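Local coordinates for protein amine Dehydrogenase (PDB 1JMX) that carries two covalently bound c-type hemes and probably transfers electrons as the heme subunit of an amine dehydrogenase, at residues Val109-Val123 with Ala148-Leu162. Residues are numbered along the deposited sequence; the frame is centred on the assembly and turned at random.
Sequences VALQRRPAKEWEHLV and ALQQVVPDLAKRYPL. With HEC (heme c), chain E.
Helix 116-123 runs across helix 148-159 at 135° between their N-to-C directions, the axes 8.6 Å apart, in the diheme cytochrome c domain beside the heme ligated by His104 and His126. Val153 is a knob seated among Ala116, Trp119, Glu120 and Val123, while Ala116 and Ala157 meet through their methyls, CB to CB at 3.7 Å, and thus let the backbones come close. The indole of Trp119 is sandwiched: Arg114 CD lies over one face, and Leu156 CB sits over the five-membered ring on the other, 3.6 Å from its centroid in a CH-pi contact. Just ahead of helix 116-123, Arg114 N donates a fairly straight bond (3.0 Å) to the O of Tyr160, the first residue beyond helix 148-159; this oxygen also takes a weak one from Trp119 NE1. The Tyr160 ring rests with one face on Ala110 CA; its CD2 lies over one face of the Arg113 guanidinium, toward the rim, the planes turned 45° apart. A bend at chi2 (-59°) folds Arg113 back so that NH1 bonds the carbonyl oxygens of Ala110 and Gln112. With an alanine in place of Arg113, the two carbonyls would probably lose this donor and a gap would open beside Tyr160. Arg114 holds Gln112 OE1 side-on through NE and NH2, and its NH1 bonds a propionate of the other heme c. Leu156 CD1 and Trp119 CZ3 both abut the nearer heme's methyl CMB, the latter at 3.8 Å.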
ATOM      1  N   VAL A 109      -1.786  11.340   8.615  1.00 11.05           N
ATOM      2  CA  VAL A 109      -2.935  12.172   8.929  1.00 11.14           C
ATOM      3  C   VAL A 109      -2.668  12.968  10.210  1.00 12.50           C
ATOM      4  O   VAL A 109      -2.873  14.179  10.247  1.00 13.78           O
ATOM      5  CB  VAL A 109      -4.190  11.292   9.138  1.00 10.81           C
ATOM      6  CG1 VAL A 109      -5.389  12.139   9.513  1.00 11.27           C
ATOM      7  CG2 VAL A 109      -4.473  10.477   7.893  1.00 10.39           C
ATOM      8  N   ALA A 110      -2.203  12.274  11.250  1.00 11.61           N
ATOM      9  CA  ALA A 110      -1.913  12.875  12.551  1.00  9.47           C
ATOM     10  C   ALA A 110      -0.747  13.864  12.545  1.00  9.77           C
ATOM     11  O   ALA A 110      -0.596  14.651  13.475  1.00 10.10           O
ATOM     12  CB  ALA A 110      -1.676  11.786  13.584  1.00 10.74           C
ATOM     13  N   LEU A 111       0.072  13.830  11.497  1.00  9.67           N
ATOM     14  CA  LEU A 111       1.201  14.747  11.386  1.00  9.82           C
ATOM     15  C   LEU A 111       0.818  16.038  10.660  1.00 11.28           C
ATOM     16  O   LEU A 111       1.669  16.741  10.116  1.00 11.85           O
ATOM     17  CB  LEU A 111       2.399  14.067  10.716  1.00  7.98           C
ATOM     18  CG  LEU A 111       3.165  13.111  11.630  1.00  9.03           C
ATOM     19  CD1 LEU A 111       4.127  12.269  10.827  1.00  9.60           C
ATOM     20  CD2 LEU A 111       3.895  13.897  12.711  1.00  8.02           C
ATOM     21  N   GLN A 112      -0.480  16.335  10.662  1.00 13.00           N
ATOM     22  CA  GLN A 112      -1.019  17.541  10.042  1.00 13.40           C
ATOM     23  C   GLN A 112      -2.091  18.176  10.927  1.00 13.04           C
ATOM     24  O   GLN A 112      -2.751  17.501  11.713  1.00 13.68           O
ATOM     25  CB  GLN A 112      -1.594  17.242   8.649  1.00 13.50           C
ATOM     26  CG  GLN A 112      -0.556  16.817   7.620  1.00 12.74           C
ATOM     27  CD  GLN A 112      -1.021  17.016   6.193  1.00  9.92           C
ATOM     28  OE1 GLN A 112      -1.948  17.778   5.933  1.00 13.16           O
ATOM     29  NE2 GLN A 112      -0.362  16.346   5.258  1.00  9.24           N
ATOM     30  N   ARG A 113      -2.214  19.493  10.826  1.00 13.82           N
ATOM     31  CA  ARG A 113      -3.198  20.255  11.584  1.00 13.49           C
ATOM     32  C   ARG A 113      -3.979  21.122  10.587  1.00 13.46           C
ATOM     33  O   ARG A 113      -3.389  21.869   9.809  1.00 13.41           O
ATOM     34  CB  ARG A 113      -2.497  21.115  12.640  1.00 14.25           C
ATOM     35  CG  ARG A 113      -1.876  20.323  13.786  1.00 12.72           C
ATOM     36  CD  ARG A 113      -2.942  19.521  14.502  1.00 14.05           C
ATOM     37  NE  ARG A 113      -2.438  18.767  15.646  1.00 14.85           N
ATOM     38  CZ  ARG A 113      -1.797  17.602  15.565  1.00 15.82           C
ATOM     39  NH1 ARG A 113      -1.558  17.044  14.381  1.00 15.83           N
ATOM     40  NH2 ARG A 113      -1.430  16.969  16.673  1.00 12.66           N
ATOM     41  N   ARG A 114      -5.300  20.988  10.579  1.00 13.25           N
ATOM     42  CA  ARG A 114      -6.138  21.736   9.637  1.00 12.76           C
ATOM     43  C   ARG A 114      -7.511  22.069  10.192  1.00 12.29           C
ATOM     44  O   ARG A 114      -8.011  21.381  11.081  1.00 11.98           O
ATOM     45  CB  ARG A 114      -6.406  20.898   8.382  1.00 11.04           C
ATOM     46  CG  ARG A 114      -5.217  20.349   7.649  1.00 11.63           C
ATOM     47  CD  ARG A 114      -5.710  19.408   6.580  1.00  9.38           C
ATOM     48  NE  ARG A 114      -4.644  18.911   5.731  1.00  8.93           N
ATOM     49  CZ  ARG A 114      -4.747  18.769   4.417  1.00  8.83           C
ATOM     50  NH1 ARG A 114      -5.871  19.095   3.795  1.00  8.06           N
ATOM     51  NH2 ARG A 114      -3.740  18.261   3.729  1.00  8.93           N
ATOM     52  N   PRO A 115      -8.131  23.156   9.690  1.00 13.46           N
ATOM     53  CA  PRO A 115      -9.469  23.509  10.170  1.00 13.79           C
ATOM     54  C   PRO A 115     -10.424  22.567   9.421  1.00 13.85           C
ATOM     55  O   PRO A 115     -10.022  21.931   8.440  1.00 13.73           O
ATOM     56  CB  PRO A 115      -9.620  24.973   9.733  1.00 13.98           C
ATOM     57  CG  PRO A 115      -8.813  25.044   8.489  1.00 13.17           C
ATOM     58  CD  PRO A 115      -7.577  24.234   8.843  1.00 12.99           C
ATOM     59  N   ALA A 116     -11.669  22.467   9.876  1.00 14.39           N
ATOM     60  CA  ALA A 116     -12.642  21.570   9.251  1.00 14.46           C
ATOM     61  C   ALA A 116     -12.796  21.676   7.733  1.00 14.80           C
ATOM     62  O   ALA A 116     -12.923  20.654   7.064  1.00 16.21           O
ATOM     63  CB  ALA A 116     -13.998  21.700   9.928  1.00 13.58           C
ATOM     64  N   LYS A 117     -12.777  22.893   7.188  1.00 14.42           N
ATOM     65  CA  LYS A 117     -12.935  23.076   5.740  1.00 14.60           C
ATOM     66  C   LYS A 117     -11.778  22.500   4.937  1.00 12.91           C
ATOM     67  O   LYS A 117     -11.971  22.031   3.811  1.00 13.08           O
ATOM     68  CB  LYS A 117     -13.145  24.555   5.397  1.00 17.30           C
ATOM     69  CG  LYS A 117     -13.200  24.880   3.889  1.00 20.17           C
ATOM     70  CD  LYS A 117     -14.294  24.102   3.132  1.00 25.03           C
ATOM     71  CE  LYS A 117     -15.701  24.411   3.647  1.00 28.05           C
ATOM     72  NZ  LYS A 117     -16.792  23.743   2.846  1.00 31.13           N
ATOM     73  N   GLU A 118     -10.578  22.547   5.508  1.00 11.82           N
ATOM     74  CA  GLU A 118      -9.397  22.008   4.843  1.00 11.43           C
ATOM     75  C   GLU A 118      -9.410  20.479   4.908  1.00 11.93           C
ATOM     76  O   GLU A 118      -8.833  19.818   4.046  1.00 13.32           O
ATOM     77  CB  GLU A 118      -8.120  22.581   5.456  1.00 10.84           C
ATOM     78  CG  GLU A 118      -8.006  24.097   5.320  1.00 12.96           C
ATOM     79  CD  GLU A 118      -7.934  24.551   3.876  1.00 16.13           C
ATOM     80  OE1 GLU A 118      -7.100  24.012   3.140  1.00 15.78           O
ATOM     81  OE2 GLU A 118      -8.700  25.447   3.471  1.00 18.29           O
ATOM     82  N   TRP A 119     -10.073  19.928   5.926  1.00 11.16           N
ATOM     83  CA  TRP A 119     -10.206  18.480   6.070  1.00 11.71           C
ATOM     84  C   TRP A 119     -11.292  18.034   5.093  1.00 13.22           C
ATOM     85  O   TRP A 119     -11.227  16.932   4.549  1.00 12.39           O
ATOM     86  CB  TRP A 119     -10.604  18.074   7.505  1.00 11.56           C
ATOM     87  CG  TRP A 119      -9.472  18.024   8.507  1.00 10.97           C
ATOM     88  CD1 TRP A 119      -9.399  18.707   9.687  1.00 10.53           C
ATOM     89  CD2 TRP A 119      -8.271  17.233   8.428  1.00 11.51           C
ATOM     90  NE1 TRP A 119      -8.232  18.393  10.349  1.00 12.46           N
ATOM     91  CE2 TRP A 119      -7.519  17.495   9.601  1.00 11.88           C
ATOM     92  CE3 TRP A 119      -7.755  16.332   7.484  1.00 12.19           C
ATOM     93  CZ2 TRP A 119      -6.280  16.891   9.853  1.00 10.43           C
ATOM     94  CZ3 TRP A 119      -6.516  15.728   7.738  1.00 11.53           C
ATOM     95  CH2 TRP A 119      -5.797  16.015   8.914  1.00 10.79           C
ATOM     96  N   GLU A 120     -12.288  18.899   4.877  1.00 14.38           N
ATOM     97  CA  GLU A 120     -13.378  18.612   3.944  1.00 14.20           C
ATOM     98  C   GLU A 120     -12.856  18.636   2.497  1.00 13.56           C
ATOM     99  O   GLU A 120     -13.241  17.797   1.681  1.00 12.70           O
ATOM    100  CB  GLU A 120     -14.512  19.623   4.098  1.00 16.45           C
ATOM    101  CG  GLU A 120     -15.714  19.288   3.237  1.00 22.46           C
ATOM    102  CD  GLU A 120     -16.666  20.459   3.050  1.00 25.65           C
ATOM    103  OE1 GLU A 120     -16.936  20.836   1.886  1.00 29.91           O
ATOM    104  OE2 GLU A 120     -17.146  21.005   4.059  1.00 27.28           O
ATOM    105  N   HIS A 121     -11.981  19.595   2.190  1.00 12.02           N
ATOM    106  CA  HIS A 121     -11.386  19.702   0.857  1.00 11.75           C
ATOM    107  C   HIS A 121     -10.535  18.465   0.605  1.00 11.51           C
ATOM    108  O   HIS A 121     -10.476  17.965  -0.518  1.00 11.12           O
ATOM    109  CB  HIS A 121     -10.479  20.928   0.742  1.00 11.58           C
ATOM    110  CG  HIS A 121     -11.207  22.216   0.525  1.00 13.64           C
ATOM    111  ND1 HIS A 121     -12.360  22.305  -0.225  1.00 14.12           N
ATOM    112  CD2 HIS A 121     -10.927  23.476   0.936  1.00 13.52           C
ATOM    113  CE1 HIS A 121     -12.760  23.562  -0.268  1.00 13.87           C
ATOM    114  NE2 HIS A 121     -11.907  24.293   0.428  1.00 14.35           N
ATOM    115  N   LEU A 122      -9.859  17.994   1.655  1.00 11.10           N
ATOM    116  CA  LEU A 122      -9.018  16.811   1.551  1.00 10.92           C
ATOM    117  C   LEU A 122      -9.838  15.581   1.176  1.00 10.66           C
ATOM    118  O   LEU A 122      -9.432  14.825   0.303  1.00 11.65           O
ATOM    119  CB  LEU A 122      -8.247  16.572   2.843  1.00 11.48           C
ATOM    120  CG  LEU A 122      -7.400  15.303   2.903  1.00  9.97           C
ATOM    121  CD1 LEU A 122      -6.133  15.575   3.650  1.00 10.10           C
ATOM    122  CD2 LEU A 122      -8.188  14.191   3.571  1.00 11.48           C
ATOM    123  N   VAL A 123     -10.994  15.394   1.812  1.00  9.43           N
ATOM    124  CA  VAL A 123     -11.854  14.251   1.499  1.00 10.15           C
ATOM    125  C   VAL A 123     -12.312  14.274   0.032  1.00 10.81           C
ATOM    126  O   VAL A 123     -12.279  13.247  -0.647  1.00 11.04           O
ATOM    127  CB  VAL A 123     -13.086  14.190   2.423  1.00 10.80           C
ATOM    128  CG1 VAL A 123     -14.013  13.070   1.990  1.00 10.02           C
ATOM    129  CG2 VAL A 123     -12.649  13.961   3.852  1.00 11.83           C
ATOM    130  N   ALA A 148     -17.631  10.151   5.825  1.00 14.17           N
ATOM    131  CA  ALA A 148     -16.370  10.883   5.840  1.00 14.11           C
ATOM    132  C   ALA A 148     -16.567  12.383   6.065  1.00 14.51           C
ATOM    133  O   ALA A 148     -15.802  13.011   6.791  1.00 16.46           O
ATOM    134  CB  ALA A 148     -15.602  10.624   4.550  1.00 11.29           C
ATOM    135  N   LEU A 149     -17.615  12.942   5.473  1.00 13.65           N
ATOM    136  CA  LEU A 149     -17.899  14.366   5.605  1.00 13.92           C
ATOM    137  C   LEU A 149     -18.612  14.730   6.903  1.00 13.88           C
ATOM    138  O   LEU A 149     -18.292  15.740   7.523  1.00 15.83           O
ATOM    139  CB  LEU A 149     -18.724  14.860   4.414  1.00 11.91           C
ATOM    140  CG  LEU A 149     -18.085  14.808   3.020  1.00 12.44           C
ATOM    141  CD1 LEU A 149     -19.108  15.187   1.965  1.00 12.65           C
ATOM    142  CD2 LEU A 149     -16.869  15.724   2.952  1.00 12.59           C
ATOM    143  N   GLN A 150     -19.564  13.901   7.315  1.00 15.03           N
ATOM    144  CA  GLN A 150     -20.341  14.165   8.521  1.00 16.48           C
ATOM    145  C   GLN A 150     -19.755  13.656   9.833  1.00 16.21           C
ATOM    146  O   GLN A 150     -19.944  14.277  10.872  1.00 16.04           O
ATOM    147  CB  GLN A 150     -21.766  13.643   8.354  1.00 18.77           C
ATOM    148  CG  GLN A 150     -22.576  14.402   7.318  1.00 23.24           C
ATOM    149  CD  GLN A 150     -23.847  13.672   6.925  1.00 25.80           C
ATOM    150  OE1 GLN A 150     -24.158  13.542   5.740  1.00 27.84           O
ATOM    151  NE2 GLN A 150     -24.585  13.179   7.919  1.00 30.20           N
ATOM    152  N   GLN A 151     -19.067  12.522   9.792  1.00 16.67           N
ATOM    153  CA  GLN A 151     -18.472  11.955  10.997  1.00 18.71           C
ATOM    154  C   GLN A 151     -16.983  12.229  11.112  1.00 17.56           C
ATOM    155  O   GLN A 151     -16.521  12.774  12.114  1.00 18.04           O
ATOM    156  CB  GLN A 151     -18.676  10.441  11.046  1.00 21.53           C
ATOM    157  CG  GLN A 151     -19.751   9.952  11.989  1.00 27.78           C
ATOM    158  CD  GLN A 151     -21.140  10.145  11.439  1.00 32.08           C
ATOM    159  OE1 GLN A 151     -21.971  10.824  12.053  1.00 36.85           O
ATOM    160  NE2 GLN A 151     -21.413   9.549  10.276  1.00 33.67           N
ATOM    161  N   VAL A 152     -16.245  11.859  10.071  1.00 17.51           N
ATOM    162  CA  VAL A 152     -14.792  11.996  10.052  1.00 16.27           C
ATOM    163  C   VAL A 152     -14.227  13.411  10.007  1.00 15.69           C
ATOM    164  O   VAL A 152     -13.342  13.739  10.797  1.00 16.19           O
ATOM    165  CB  VAL A 152     -14.163  11.143   8.920  1.00 16.55           C
ATOM    166  CG1 VAL A 152     -12.638  11.170   9.012  1.00 16.32           C
ATOM    167  CG2 VAL A 152     -14.678   9.701   8.990  1.00 15.43           C
ATOM    168  N   VAL A 153     -14.724  14.250   9.102  1.00 15.91           N
ATOM    169  CA  VAL A 153     -14.216  15.620   8.997  1.00 14.58           C
ATOM    170  C   VAL A 153     -14.265  16.371  10.338  1.00 15.04           C
ATOM    171  O   VAL A 153     -13.274  16.966  10.741  1.00 15.77           O
ATOM    172  CB  VAL A 153     -14.917  16.424   7.859  1.00 13.50           C
ATOM    173  CG1 VAL A 153     -14.547  17.898   7.938  1.00 10.17           C
ATOM    174  CG2 VAL A 153     -14.518  15.856   6.504  1.00 11.08           C
ATOM    175  N   PRO A 154     -15.417  16.343  11.044  1.00 15.15           N
ATOM    176  CA  PRO A 154     -15.563  17.023  12.338  1.00 16.24           C
ATOM    177  C   PRO A 154     -14.661  16.435  13.437  1.00 16.89           C
ATOM    178  O   PRO A 154     -14.254  17.139  14.356  1.00 17.62           O
ATOM    179  CB  PRO A 154     -17.035  16.800  12.670  1.00 14.75           C
ATOM    180  CG  PRO A 154     -17.672  16.711  11.339  1.00 14.73           C
ATOM    181  CD  PRO A 154     -16.724  15.831  10.595  1.00 14.98           C
ATOM    182  N   ASP A 155     -14.380  15.138  13.349  1.00 17.69           N
ATOM    183  CA  ASP A 155     -13.524  14.466  14.323  1.00 18.27           C
ATOM    184  C   ASP A 155     -12.079  14.876  14.052  1.00 16.72           C
ATOM    185  O   ASP A 155     -11.347  15.228  14.971  1.00 17.51           O
ATOM    186  CB  ASP A 155     -13.685  12.936  14.214  1.00 20.54           C
ATOM    187  CG  ASP A 155     -12.941  12.177  15.312  1.00 25.11           C
ATOM    188  OD1 ASP A 155     -12.158  11.252  14.986  1.00 26.17           O
ATOM    189  OD2 ASP A 155     -13.152  12.495  16.507  1.00 27.99           O
ATOM    190  N   LEU A 156     -11.694  14.865  12.776  1.00 14.79           N
ATOM    191  CA  LEU A 156     -10.348  15.236  12.360  1.00 13.16           C
ATOM    192  C   LEU A 156     -10.054  16.678  12.758  1.00 14.14           C
ATOM    193  O   LEU A 156      -8.935  17.002  13.143  1.00 13.71           O
ATOM    194  CB  LEU A 156     -10.192  15.093  10.842  1.00 14.23           C
ATOM    195  CG  LEU A 156     -10.112  13.733  10.150  1.00 14.22           C
ATOM    196  CD1 LEU A 156     -10.183  13.919   8.646  1.00 14.49           C
ATOM    197  CD2 LEU A 156      -8.826  13.027  10.530  1.00 14.54           C
ATOM    198  N   ALA A 157     -11.069  17.536  12.664  1.00 13.56           N
ATOM    199  CA  ALA A 157     -10.926  18.945  13.007  1.00 15.33           C
ATOM    200  C   ALA A 157     -10.773  19.163  14.507  1.00 16.45           C
ATOM    201  O   ALA A 157     -10.092  20.082  14.943  1.00 17.78           O
ATOM    202  CB  ALA A 157     -12.110  19.735  12.482  1.00 13.49           C
ATOM    203  N   LYS A 158     -11.425  18.325  15.299  1.00 19.15           N
ATOM    204  CA  LYS A 158     -11.339  18.438  16.748  1.00 21.43           C
ATOM    205  C   LYS A 158     -10.019  17.857  17.281  1.00 21.67           C
ATOM    206  O   LYS A 158      -9.393  18.420  18.188  1.00 20.60           O
ATOM    207  CB  LYS A 158     -12.536  17.736  17.393  1.00 24.82           C
ATOM    208  CG  LYS A 158     -12.569  17.841  18.908  1.00 30.76           C
ATOM    209  CD  LYS A 158     -13.849  17.246  19.497  1.00 35.00           C
ATOM    210  CE  LYS A 158     -15.026  18.203  19.331  1.00 37.30           C
ATOM    211  NZ  LYS A 158     -16.240  17.756  20.099  1.00 40.66           N
ATOM    212  N   ARG A 159      -9.597  16.741  16.695  1.00 20.36           N
ATOM    213  CA  ARG A 159      -8.368  16.074  17.098  1.00 20.81           C
ATOM    214  C   ARG A 159      -7.113  16.774  16.580  1.00 19.62           C
ATOM    215  O   ARG A 159      -6.115  16.881  17.296  1.00 18.76           O
ATOM    216  CB  ARG A 159      -8.369  14.611  16.627  1.00 23.46           C
ATOM    217  CG  ARG A 159      -9.604  13.814  17.040  1.00 28.28           C
ATOM    218  CD  ARG A 159      -9.346  12.304  17.123  1.00 31.74           C
ATOM    219  NE  ARG A 159      -8.754  11.712  15.918  1.00 35.52           N
ATOM    220  CZ  ARG A 159      -8.117  10.533  15.901  1.00 38.16           C
ATOM    221  NH1 ARG A 159      -7.993   9.820  17.016  1.00 38.16           N
ATOM    222  NH2 ARG A 159      -7.564  10.070  14.779  1.00 39.14           N
ATOM    223  N   TYR A 160      -7.174  17.258  15.341  1.00 17.80           N
ATOM    224  CA  TYR A 160      -6.032  17.920  14.717  1.00 16.94           C
ATOM    225  C   TYR A 160      -6.390  19.278  14.128  1.00 16.48           C
ATOM    226  O   TYR A 160      -6.350  19.449  12.914  1.00 16.59           O
ATOM    227  CB  TYR A 160      -5.475  17.039  13.599  1.00 16.71           C
ATOM    228  CG  TYR A 160      -5.294  15.591  13.967  1.00 17.53           C
ATOM    229  CD1 TYR A 160      -5.898  14.589  13.212  1.00 17.51           C
ATOM    230  CD2 TYR A 160      -4.504  15.217  15.057  1.00 18.42           C
ATOM    231  CE1 TYR A 160      -5.723  13.247  13.529  1.00 20.42           C
ATOM    232  CE2 TYR A 160      -4.314  13.878  15.387  1.00 19.66           C
ATOM    233  CZ  TYR A 160      -4.924  12.893  14.618  1.00 21.78           C
ATOM    234  OH  TYR A 160      -4.725  11.556  14.910  1.00 22.40           O
ATOM    235  N   PRO A 161      -6.700  20.270  14.984  1.00 16.71           N
ATOM    236  CA  PRO A 161      -7.072  21.633  14.588  1.00 16.49           C
ATOM    237  C   PRO A 161      -5.906  22.509  14.169  1.00 16.88           C
ATOM    238  O   PRO A 161      -4.786  22.334  14.641  1.00 18.12           O
ATOM    239  CB  PRO A 161      -7.721  22.175  15.854  1.00 16.76           C
ATOM    240  CG  PRO A 161      -6.880  21.567  16.919  1.00 16.53           C
ATOM    241  CD  PRO A 161      -6.734  20.138  16.452  1.00 16.68           C
ATOM    242  N   LEU A 162      -6.190  23.484  13.314  1.00 17.39           N
ATOM    243  CA  LEU A 162      -5.180  24.417  12.829  1.00 19.38           C
ATOM    244  C   LEU A 162      -4.598  25.193  14.010  1.00 21.05           C
ATOM    245  O   LEU A 162      -3.388  25.347  14.130  1.00 20.71           O
ATOM    246  CB  LEU A 162      -5.810  25.382  11.824  1.00 18.62           C
ATOM    247  CG  LEU A 162      -4.949  25.987  10.713  1.00 18.75           C
ATOM    248  CD1 LEU A 162      -4.551  27.401  11.047  1.00 20.63           C
ATOM    249  CD2 LEU A 162      -3.738  25.116  10.428  1.00 18.72           C
TER
HETATM  250 FE   HEC E1001      -4.913   9.940   2.023  1.00 10.57          FE
HETATM  251  CHA HEC E1001      -2.327  11.630   0.749  1.00 10.63           C
HETATM  252  CHB HEC E1001      -5.181  12.273   4.449  1.00  9.83           C
HETATM  253  CHC HEC E1001      -7.646   8.348   3.234  1.00  9.09           C
HETATM  254  CHD HEC E1001      -4.634   7.607  -0.474  1.00  8.43           C
HETATM  255  NA  HEC E1001      -3.949  11.571   2.508  1.00 10.74           N
HETATM  256  C1A HEC E1001      -2.889  12.134   1.875  1.00 10.05           C
HETATM  257  C2A HEC E1001      -2.445  13.332   2.530  1.00 11.18           C
HETATM  258  C3A HEC E1001      -3.243  13.502   3.582  1.00 11.62           C
HETATM  259  C4A HEC E1001      -4.185  12.417   3.558  1.00 10.97           C
HETATM  260  CMA HEC E1001      -3.183  14.633   4.594  1.00 14.88           C
HETATM  261  CAA HEC E1001      -1.305  14.214   2.072  1.00 13.26           C
HETATM  262  CBA HEC E1001      -1.977  15.515   1.634  1.00 17.23           C
HETATM  263  CGA HEC E1001      -1.076  16.594   1.092  1.00 19.05           C
HETATM  264  O1A HEC E1001       0.128  16.427   0.997  1.00 27.89           O
HETATM  265  O2A HEC E1001      -1.599  17.631   0.743  1.00 27.15           O
HETATM  266  NB  HEC E1001      -6.136  10.235   3.510  1.00 10.16           N
HETATM  267  C1B HEC E1001      -6.114  11.272   4.444  1.00  9.93           C
HETATM  268  C2B HEC E1001      -7.180  11.218   5.386  1.00  8.63           C
HETATM  269  C3B HEC E1001      -7.909  10.121   5.035  1.00  9.72           C
HETATM  270  C4B HEC E1001      -7.242   9.498   3.885  1.00  8.88           C
HETATM  271  CMB HEC E1001      -7.447  12.216   6.531  1.00  9.77           C
HETATM  272  CAB HEC E1001      -9.181   9.706   5.760  1.00 10.90           C
HETATM  273  CBB HEC E1001     -10.489  10.002   5.021  1.00 12.58           C
HETATM  274  NC  HEC E1001      -5.903   8.309   1.507  1.00 10.31           N
HETATM  275  C1C HEC E1001      -7.016   7.785   2.129  1.00  9.19           C
HETATM  276  C2C HEC E1001      -7.463   6.580   1.493  1.00  8.77           C
HETATM  277  C3C HEC E1001      -6.630   6.355   0.474  1.00  9.58           C
HETATM  278  C4C HEC E1001      -5.658   7.443   0.459  1.00  9.19           C
HETATM  279  CMC HEC E1001      -8.666   5.741   1.932  1.00  8.10           C
HETATM  280  CAC HEC E1001      -6.670   5.093  -0.360  1.00 10.74           C
HETATM  281  CBC HEC E1001      -7.537   5.017  -1.602  1.00  9.76           C
HETATM  282  ND  HEC E1001      -3.743   9.671   0.466  1.00 10.09           N
HETATM  283  C1D HEC E1001      -3.741   8.665  -0.479  1.00  9.73           C
HETATM  284  C2D HEC E1001      -2.693   8.874  -1.482  1.00  8.62           C
HETATM  285  C3D HEC E1001      -2.073  10.043  -1.086  1.00 11.55           C
HETATM  286  C4D HEC E1001      -2.720  10.482   0.086  1.00 11.08           C
HETATM  287  CMD HEC E1001      -2.390   7.981  -2.682  1.00  7.02           C
HETATM  288  CAD HEC E1001      -0.908  10.839  -1.687  1.00 13.12           C
HETATM  289  CBD HEC E1001      -0.217  10.268  -2.880  1.00 19.88           C
HETATM  290  CGD HEC E1001       0.991   9.491  -2.473  1.00 17.03           C
HETATM  291  O1D HEC E1001       1.030   9.007  -1.319  1.00 18.53           O
HETATM  292  O2D HEC E1001       1.919   9.353  -3.299  1.00 21.34           O